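Local atomic coordinates of beta-galactosidase (Bacillus circulans, PDB entry 4MAD), a protein that probably hydrolyses beta-D-galactosides, releasing terminal non-reducing beta-D-galactose, as a member of glycoside hydrolase family 35. Residues R42-P45 and E46-E49; R151-P154 and L155-S158; H261-A265 and E266-E270; G323-T326 and E327-A331. One frame throughout, in Å; residues are numbered along the deposited sequence.

Interaction 1: R42-P45 and E46-E49; sequences RTVP and EYWE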
# COMPACT_ATOMS: atom_id res chain seq x y z
N ARG A 42 2.49 -7.81 0.34
CA ARG A 42 3.63 -7.05 -0.12
C ARG A 42 4.84 -7.86 -0.63
O ARG A 42 5.80 -7.31 -0.99
CB ARG A 42 4.03 -6.05 0.93
CG ARG A 42 3.13 -4.85 0.95
CD ARG A 42 3.39 -3.89 2.09
NE ARG A 42 3.00 -2.54 1.79
CZ ARG A 42 2.36 -1.72 2.61
NH1 ARG A 42 2.05 -2.10 3.82
NH2 ARG A 42 2.08 -0.49 2.22
N THR A 43 4.73 -9.19 -0.65
CA THR A 43 5.76 -10.05 -1.20
C THR A 43 5.10 -11.15 -2.03
O THR A 43 4.11 -11.62 -1.66
CB THR A 43 6.62 -10.61 -0.08
OG1 THR A 43 7.34 -9.55 0.52
CG2 THR A 43 7.54 -11.68 -0.60
N VAL A 44 5.66 -11.52 -3.15
CA VAL A 44 5.03 -12.58 -3.95
C VAL A 44 5.02 -13.89 -3.16
O VAL A 44 5.94 -14.15 -2.45
CB VAL A 44 5.75 -12.84 -5.31
CG1 VAL A 44 5.54 -11.68 -6.23
CG2 VAL A 44 7.21 -13.12 -5.09
N PRO A 45 4.01 -14.73 -3.34
CA PRO A 45 3.86 -15.91 -2.49
C PRO A 45 5.00 -16.91 -2.55
O PRO A 45 5.31 -17.55 -1.59
CB PRO A 45 2.56 -16.54 -2.98
CG PRO A 45 2.11 -15.77 -4.04
CD PRO A 45 2.83 -14.52 -4.15
N GLU A 46 5.67 -16.97 -3.68
CA GLU A 46 6.76 -17.90 -3.88
C GLU A 46 7.86 -17.66 -2.84
O GLU A 46 8.57 -18.54 -2.50
CB GLU A 46 7.31 -17.74 -5.28
CG GLU A 46 6.36 -18.26 -6.30
CD GLU A 46 5.30 -17.29 -6.75
OE1 GLU A 46 5.36 -16.14 -6.41
OE2 GLU A 46 4.45 -17.72 -7.50
N TYR A 47 7.93 -16.40 -2.40
CA TYR A 47 8.94 -15.93 -1.47
C TYR A 47 8.53 -15.83 0.02
O TYR A 47 9.34 -15.54 0.86
CB TYR A 47 9.53 -14.61 -1.96
CG TYR A 47 10.41 -14.67 -3.19
CD1 TYR A 47 11.10 -15.81 -3.53
CD2 TYR A 47 10.60 -13.56 -3.96
CE1 TYR A 47 11.90 -15.83 -4.61
CE2 TYR A 47 11.42 -13.58 -5.04
CZ TYR A 47 12.06 -14.73 -5.38
OH TYR A 47 12.91 -14.80 -6.43
N TRP A 48 7.29 -16.16 0.34
CA TRP A 48 6.86 -16.01 1.70
C TRP A 48 7.71 -16.87 2.65
O TRP A 48 8.12 -16.44 3.68
CB TRP A 48 5.38 -16.35 1.84
CG TRP A 48 4.43 -15.38 1.30
CD1 TRP A 48 4.64 -14.07 1.01
CD2 TRP A 48 3.05 -15.61 1.00
NE1 TRP A 48 3.53 -13.48 0.56
CE2 TRP A 48 2.52 -14.41 0.54
CE3 TRP A 48 2.21 -16.71 1.11
CZ2 TRP A 48 1.20 -14.28 0.15
CZ3 TRP A 48 0.93 -16.59 0.73
CH2 TRP A 48 0.42 -15.39 0.26
N GLU A 49 8.00 -18.09 2.27
CA GLU A 49 8.78 -18.93 3.15
C GLU A 49 10.17 -18.37 3.37
O GLU A 49 10.68 -18.39 4.43
CB GLU A 49 8.87 -20.34 2.61
CG GLU A 49 9.65 -21.27 3.54
CD GLU A 49 9.35 -22.73 3.34
OE1 GLU A 49 8.83 -23.13 2.34
OE2 GLU A 49 9.68 -23.50 4.19
O HOH W 1 6.53 -19.48 0.02
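Pro45 and Trp48 make the tight part of this turn. Pro45 CA sits over the face of the indole, 3.6 Å from the centroid of the five-membered ring of Trp48 and 12° off its normal, a CH-pi contact. Pro45 CB reaches on to the six-membered ring, 4.0 Å from Trp48 CH2. With CG of Trp48 anti to its carbonyl carbon (chi1 -73°), the indole folds back along the incoming chain. Trp48 NE1 bonds to Tyr40 O and gives a weak, bent second bond to Thr43 O at 3.0 Å. Phe90 meets the indole edge-to-face. The stretch leads from the first strand of the (beta/alpha)8 barrel, 34-38, into helix 48-58. Two backbone bonds form the turn that leads into the helix: Tyr47 N to Val44 O, and Trp48 N to Pro45 O at 3.1 Å and nearly straight (169°). Val44 CG2 lies 3.6 Å from Tyr47 CD2, the side chains side by side. Tyr47 OH bonds to Asp527, in the loop before strand 528-531 of an antiparallel sheet. The looser side is that of exposed Glu46, whose OE1 stays 3.5 Å from Val44 CB. A water accepts from Glu49 N and donates to Pro45 O at 2.8 Å.

Interaction 2: R151-P154 and L155-S158; sequences RLRP and LLSS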
# COMPACT_ATOMS: atom_id res chain seq x y z
N ARG A 151 -12.42 -17.96 7.04
CA ARG A 151 -11.15 -18.41 6.57
C ARG A 151 -10.10 -18.53 7.66
O ARG A 151 -9.34 -19.44 7.66
CB ARG A 151 -10.61 -17.57 5.43
CG ARG A 151 -11.54 -17.28 4.29
CD ARG A 151 -11.95 -18.43 3.48
NE ARG A 151 -12.92 -18.05 2.48
CZ ARG A 151 -12.66 -17.96 1.19
NH1 ARG A 151 -11.47 -18.25 0.73
NH2 ARG A 151 -13.61 -17.64 0.38
N LEU A 152 -10.04 -17.56 8.54
CA LEU A 152 -9.13 -17.54 9.64
C LEU A 152 -9.43 -18.55 10.75
O LEU A 152 -8.58 -18.89 11.51
CB LEU A 152 -9.00 -16.16 10.25
CG LEU A 152 -8.58 -15.01 9.37
CD1 LEU A 152 -8.56 -13.75 10.17
CD2 LEU A 152 -7.23 -15.29 8.82
N ARG A 153 -10.66 -18.99 10.87
CA ARG A 153 -11.07 -19.69 12.05
C ARG A 153 -10.24 -20.96 12.35
O ARG A 153 -9.83 -21.16 13.44
CB ARG A 153 -12.55 -20.01 11.97
CG ARG A 153 -13.18 -20.32 13.26
CD ARG A 153 -14.69 -20.23 13.16
NE ARG A 153 -15.12 -18.85 13.20
CZ ARG A 153 -15.93 -18.23 12.34
NH1 ARG A 153 -16.46 -18.83 11.31
NH2 ARG A 153 -16.17 -16.97 12.53
N PRO A 154 -9.94 -21.74 11.34
CA PRO A 154 -9.15 -22.95 11.52
C PRO A 154 -7.77 -22.61 12.03
O PRO A 154 -7.08 -23.49 12.50
CB PRO A 154 -9.02 -23.47 10.12
CG PRO A 154 -10.09 -22.97 9.45
CD PRO A 154 -10.33 -21.61 9.95
N LEU A 155 -7.35 -21.37 11.86
CA LEU A 155 -5.99 -20.95 12.18
C LEU A 155 -5.78 -20.34 13.56
O LEU A 155 -4.67 -20.09 13.96
CB LEU A 155 -5.43 -20.06 11.08
CG LEU A 155 -5.30 -20.65 9.69
CD1 LEU A 155 -5.05 -19.55 8.74
CD2 LEU A 155 -4.23 -21.73 9.64
N LEU A 156 -6.87 -20.17 14.26
CA LEU A 156 -6.85 -19.69 15.61
C LEU A 156 -6.18 -20.67 16.57
O LEU A 156 -6.31 -21.84 16.46
CB LEU A 156 -8.25 -19.33 16.07
CG LEU A 156 -9.01 -18.31 15.25
CD1 LEU A 156 -10.44 -18.33 15.63
CD2 LEU A 156 -8.44 -16.91 15.40
N SER A 157 -5.48 -20.14 17.54
CA SER A 157 -4.82 -20.98 18.49
C SER A 157 -5.83 -21.86 19.22
O SER A 157 -5.55 -22.98 19.53
CB SER A 157 -4.00 -20.19 19.46
OG SER A 157 -4.78 -19.38 20.25
N SER A 158 -7.02 -21.34 19.41
CA SER A 158 -8.10 -22.05 20.07
C SER A 158 -8.58 -23.25 19.26
O SER A 158 -9.33 -24.05 19.72
CB SER A 158 -9.25 -21.15 20.49
OG SER A 158 -9.84 -20.53 19.42
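Leu155 and Leu156 fold back on the C-terminal end of helix 135-152 and the 3-10 turn after it. This is the turn of a (beta/alpha)8 barrel that leads from a helix to the next barrel strand, here 163-167. Leu155 comes first. Its N bonds to Leu152 O at 2.8 Å, with an N-H...O angle of 147°, and the donor stands above the carbonyl plane. Leu155 CB rests 3.4 Å from the same Leu152 O, so this oxygen meets both the amide and the start of the side chain. Leu155 then packs against Ile91 and Lys92 of helix 87-97 and against Ile163 of the coming strand. It is buried, whereas Pro154 just before it is exposed. Leu156 is next. Its N bonds to Arg153 O at 3.2 Å and 164°, again from above the carbonyl plane. Its CG is anti to the carbonyl carbon (chi1 -57°), and this carries the branch back over Arg153 O, with CG 3.5 Å from that oxygen. Asn159 ND2 gives Arg153 O a second bond. The side chains of Leu156 and Arg153 run side by side in the same direction, with Arg153 CG 4.1 Å from Leu156 CD1. The Arg153 chain bends at chi3, and its NH2 bonds to Arg192 O. Ser157 and Ser158 carry the chain onward, and Ser158 OG bonds to Glu196 OE2.

Interaction 3: H261-A265 and E266-E270; sequences HTRSA and ESVVE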
# COMPACT_ATOMS: atom_id res chain seq x y z
N HIS A 261 14.45 7.60 3.42
CA HIS A 261 14.59 7.50 4.84
C HIS A 261 15.34 6.26 5.22
O HIS A 261 14.98 5.19 4.84
CB HIS A 261 13.25 7.45 5.54
CG HIS A 261 12.43 8.69 5.39
ND1 HIS A 261 11.59 8.90 4.34
CD2 HIS A 261 12.33 9.79 6.17
CE1 HIS A 261 11.00 10.07 4.46
NE2 HIS A 261 11.42 10.62 5.57
N THR A 262 16.37 6.46 6.01
CA THR A 262 17.04 5.39 6.70
C THR A 262 17.39 5.72 8.15
O THR A 262 17.44 6.86 8.52
CB THR A 262 18.30 4.96 5.99
OG1 THR A 262 19.25 5.99 6.00
CG2 THR A 262 18.01 4.59 4.60
N ARG A 263 17.56 4.69 8.96
CA ARG A 263 17.94 4.85 10.34
C ARG A 263 19.01 3.81 10.67
O ARG A 263 18.83 2.69 10.32
CB ARG A 263 16.70 4.68 11.20
CG ARG A 263 16.93 4.80 12.66
CD ARG A 263 15.63 4.80 13.40
NE ARG A 263 15.76 4.87 14.84
CZ ARG A 263 14.74 4.80 15.67
NH1 ARG A 263 13.53 4.67 15.20
NH2 ARG A 263 14.94 4.89 16.96
N SER A 264 20.08 4.20 11.34
CA SER A 264 21.21 3.32 11.59
C SER A 264 20.92 2.20 12.56
O SER A 264 20.10 2.33 13.37
CB SER A 264 22.38 4.08 12.17
OG SER A 264 22.06 4.58 13.41
N ALA A 265 21.69 1.15 12.46
CA ALA A 265 21.58 0.03 13.37
C ALA A 265 21.83 0.52 14.79
O ALA A 265 21.12 0.19 15.68
CB ALA A 265 22.53 -0.95 13.01
N GLU A 266 22.77 1.43 14.94
CA GLU A 266 23.13 1.93 16.24
C GLU A 266 21.94 2.60 16.87
O GLU A 266 21.62 2.41 18.00
CB GLU A 266 24.22 2.95 16.10
CG GLU A 266 25.56 2.35 15.89
CD GLU A 266 25.95 2.12 14.41
OE1 GLU A 266 25.12 2.17 13.54
OE2 GLU A 266 27.13 1.90 14.17
N SER A 267 21.27 3.38 16.07
CA SER A 267 20.07 4.06 16.54
C SER A 267 18.95 3.08 16.91
O SER A 267 18.43 3.13 17.95
CB SER A 267 19.51 5.05 15.51
OG SER A 267 18.33 5.62 15.91
N VAL A 268 18.71 2.12 16.05
CA VAL A 268 17.70 1.16 16.32
C VAL A 268 17.99 0.39 17.59
O VAL A 268 17.17 0.19 18.39
CB VAL A 268 17.60 0.21 15.19
CG1 VAL A 268 16.79 -0.97 15.54
CG2 VAL A 268 17.03 0.90 14.07
N VAL A 269 19.23 -0.00 17.77
CA VAL A 269 19.61 -0.77 18.97
C VAL A 269 19.34 0.04 20.23
O VAL A 269 18.87 -0.45 21.20
CB VAL A 269 21.07 -1.20 18.90
CG1 VAL A 269 21.61 -1.50 20.23
CG2 VAL A 269 21.26 -2.30 17.98
N GLU A 270 19.60 1.33 20.18
CA GLU A 270 19.48 2.06 21.40
C GLU A 270 18.05 2.04 21.90
O GLU A 270 17.79 1.90 23.06
CB GLU A 270 19.96 3.47 21.20
CG GLU A 270 19.68 4.34 22.34
CD GLU A 270 20.60 5.56 22.41
OE1 GLU A 270 21.26 5.85 21.46
OE2 GLU A 270 20.60 6.22 23.41
O HOH W 2 17.19 5.36 18.97
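Ser264 and Ser267 meet through a capping bond at the start of helix 265-276. Ser264 is the N-cap residue, and its OG accepts from Ser267 N at 3.0 Å (157°). The hydroxyl of Ser264 lies between its own N and carbonyl carbon (chi1 65°), the rotation that turns it to the first turn of the helix. The backbone bonds take over from there. Val268 N reaches Ser264 O at 3.0 Å, in the carbonyl plane. Val269 N reaches Ala265 O at 2.8 Å, nearly along the C=O axis.

A second group of bonds involves Arg263. Its chain is extended from CG to NE and lies alongside the first helical turn. Arg263 NE donates to Ser267 OG at 2.9 Å with a nearly straight N-H...O angle of 166°, and the oxygen lies in the guanidinium plane. A water, also at the guanidinium edge, accepts from Arg263 NH2 and donates to Ser267 O. NH1 is held by Gly224 O.

Apolar contacts are few. Arg263 CG lies 4.1 Å from Val268 CG2. Val268 and Ala265 also pack on helix 327-339, in the barrel domain. The Arg263 side chain is about 11 Å from that of Glu247, the predicted nucleophile. Bonds on NE, NH1 and NH2 should restrict the rotation of the guanidinium, and its charge is probably met by neutral acceptors here.

Interaction 4: G323-T326 and E327-A331; sequences GDVT and EKFYA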
# COMPACT_ATOMS: atom_id res chain seq x y z
N GLY A 323 14.41 -8.82 -0.04
CA GLY A 323 14.56 -9.85 0.93
C GLY A 323 15.95 -10.10 1.48
O GLY A 323 16.12 -11.05 2.15
N ASP A 324 16.92 -9.26 1.18
CA ASP A 324 18.26 -9.46 1.67
C ASP A 324 18.41 -9.11 3.13
O ASP A 324 17.85 -8.18 3.59
CB ASP A 324 19.27 -8.62 0.88
CG ASP A 324 19.27 -8.94 -0.59
OD1 ASP A 324 18.86 -10.01 -0.95
OD2 ASP A 324 19.69 -8.10 -1.36
N VAL A 325 19.22 -9.88 3.83
CA VAL A 325 19.53 -9.54 5.20
C VAL A 325 20.41 -8.32 5.14
O VAL A 325 20.97 -8.05 4.14
CB VAL A 325 20.23 -10.64 5.99
CG1 VAL A 325 19.43 -11.85 6.01
CG2 VAL A 325 21.51 -10.94 5.39
N THR A 326 20.50 -7.61 6.24
CA THR A 326 21.09 -6.30 6.30
C THR A 326 21.93 -6.16 7.55
O THR A 326 21.89 -6.97 8.38
CB THR A 326 20.03 -5.28 6.42
OG1 THR A 326 19.29 -5.52 7.61
CG2 THR A 326 19.10 -5.31 5.21
N GLU A 327 22.65 -5.07 7.69
CA GLU A 327 23.39 -4.79 8.90
C GLU A 327 22.44 -4.67 10.13
O GLU A 327 22.75 -5.15 11.16
CB GLU A 327 24.26 -3.55 8.74
CG GLU A 327 25.55 -3.81 7.98
CD GLU A 327 26.34 -2.54 7.62
OE1 GLU A 327 26.31 -1.55 8.35
OE2 GLU A 327 26.99 -2.57 6.55
N LYS A 328 21.27 -4.07 9.94
CA LYS A 328 20.31 -3.93 10.99
C LYS A 328 19.90 -5.31 11.50
O LYS A 328 19.83 -5.53 12.67
CB LYS A 328 19.09 -3.23 10.48
CG LYS A 328 18.94 -1.97 11.05
CD LYS A 328 17.57 -1.41 10.80
CE LYS A 328 17.72 -0.07 10.26
NZ LYS A 328 16.39 0.45 10.07
N PHE A 329 19.74 -6.24 10.59
CA PHE A 329 19.31 -7.58 10.95
C PHE A 329 20.30 -8.24 11.93
O PHE A 329 19.91 -8.69 12.94
CB PHE A 329 19.25 -8.41 9.69
CG PHE A 329 18.97 -9.89 9.88
CD1 PHE A 329 17.73 -10.41 9.65
CD2 PHE A 329 19.95 -10.75 10.22
CE1 PHE A 329 17.50 -11.74 9.80
CE2 PHE A 329 19.68 -12.09 10.36
CZ PHE A 329 18.46 -12.56 10.13
N TYR A 330 21.58 -8.19 11.61
CA TYR A 330 22.58 -8.74 12.53
C TYR A 330 22.63 -8.00 13.86
O TYR A 330 22.82 -8.57 14.88
CB TYR A 330 23.94 -8.79 11.86
CG TYR A 330 23.99 -9.80 10.75
CD1 TYR A 330 23.93 -11.15 11.02
CD2 TYR A 330 24.04 -9.42 9.46
CE1 TYR A 330 23.97 -12.07 10.03
CE2 TYR A 330 24.09 -10.31 8.48
CZ TYR A 330 24.05 -11.64 8.75
OH TYR A 330 24.08 -12.48 7.72
N ALA A 331 22.48 -6.70 13.80
CA ALA A 331 22.55 -5.88 14.97
C ALA A 331 21.43 -6.21 15.97
O ALA A 331 21.66 -6.30 17.15
CB ALA A 331 22.50 -4.45 14.59
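Thr326 OG1 accepts from Phe329 N at 3.1 Å (153°), the N-cap bond that opens helix 327-339 in the (beta/alpha)8 barrel domain. Thr326 O adds two weak bonds, to Phe329 N and to Tyr330 N, the latter long at 3.5 Å. The same oxygen of Thr326 is 3.4 Å from Tyr330 CD2.

Val325 packs against the two rings that follow. Its CG1 stands over the centre of the Phe329 ring, 4.1 Å from the centroid and 3° off the normal, a CH-pi contact. CG of Phe329 is anti to the backbone N (chi1 173°), and the ring thus lies back beside Val325. Val325 CG2 approaches Tyr330 OH at 3.8 Å, where the two side chains cross obliquely. The two aromatic residues also meet each other: Phe329 CD2 sits 4.0 Å above the plane of the Tyr330 ring.

Further out, Thr326 OG1 also donates to Leu318 O, which is consistent with fixing the hydroxyl for capping. Leu345 and Leu347 touch Tyr330. Lys328 leads away from the cap, with its NZ in a salt bridge to Asp316 OD2 and a hydrogen bond to His250 O.

In the fold
All four are local contacts of the barrel domain. Interactions 1, 3 and 4 lie where loops enter helices, and interaction 2 where a helix gives way to a loop. Interactions 3 and 4 have hydroxyl N-caps. Interaction 1 uses a proline-tryptophan face contact, and interaction 2 backbone turns with leucines. Interaction 3 is a surface contact with polar chemistry; the others are partly buried and more apolar. Interactions 3 and 4 touch: Ala265 CB meets Ala331 CB at 3.8 Å, joining helices 265-276 and 327-339. Asp316 serves both, through Arg263 N and Lys328 NZ. Interactions 1 and 2 do not touch, but both pack on helix 87-97.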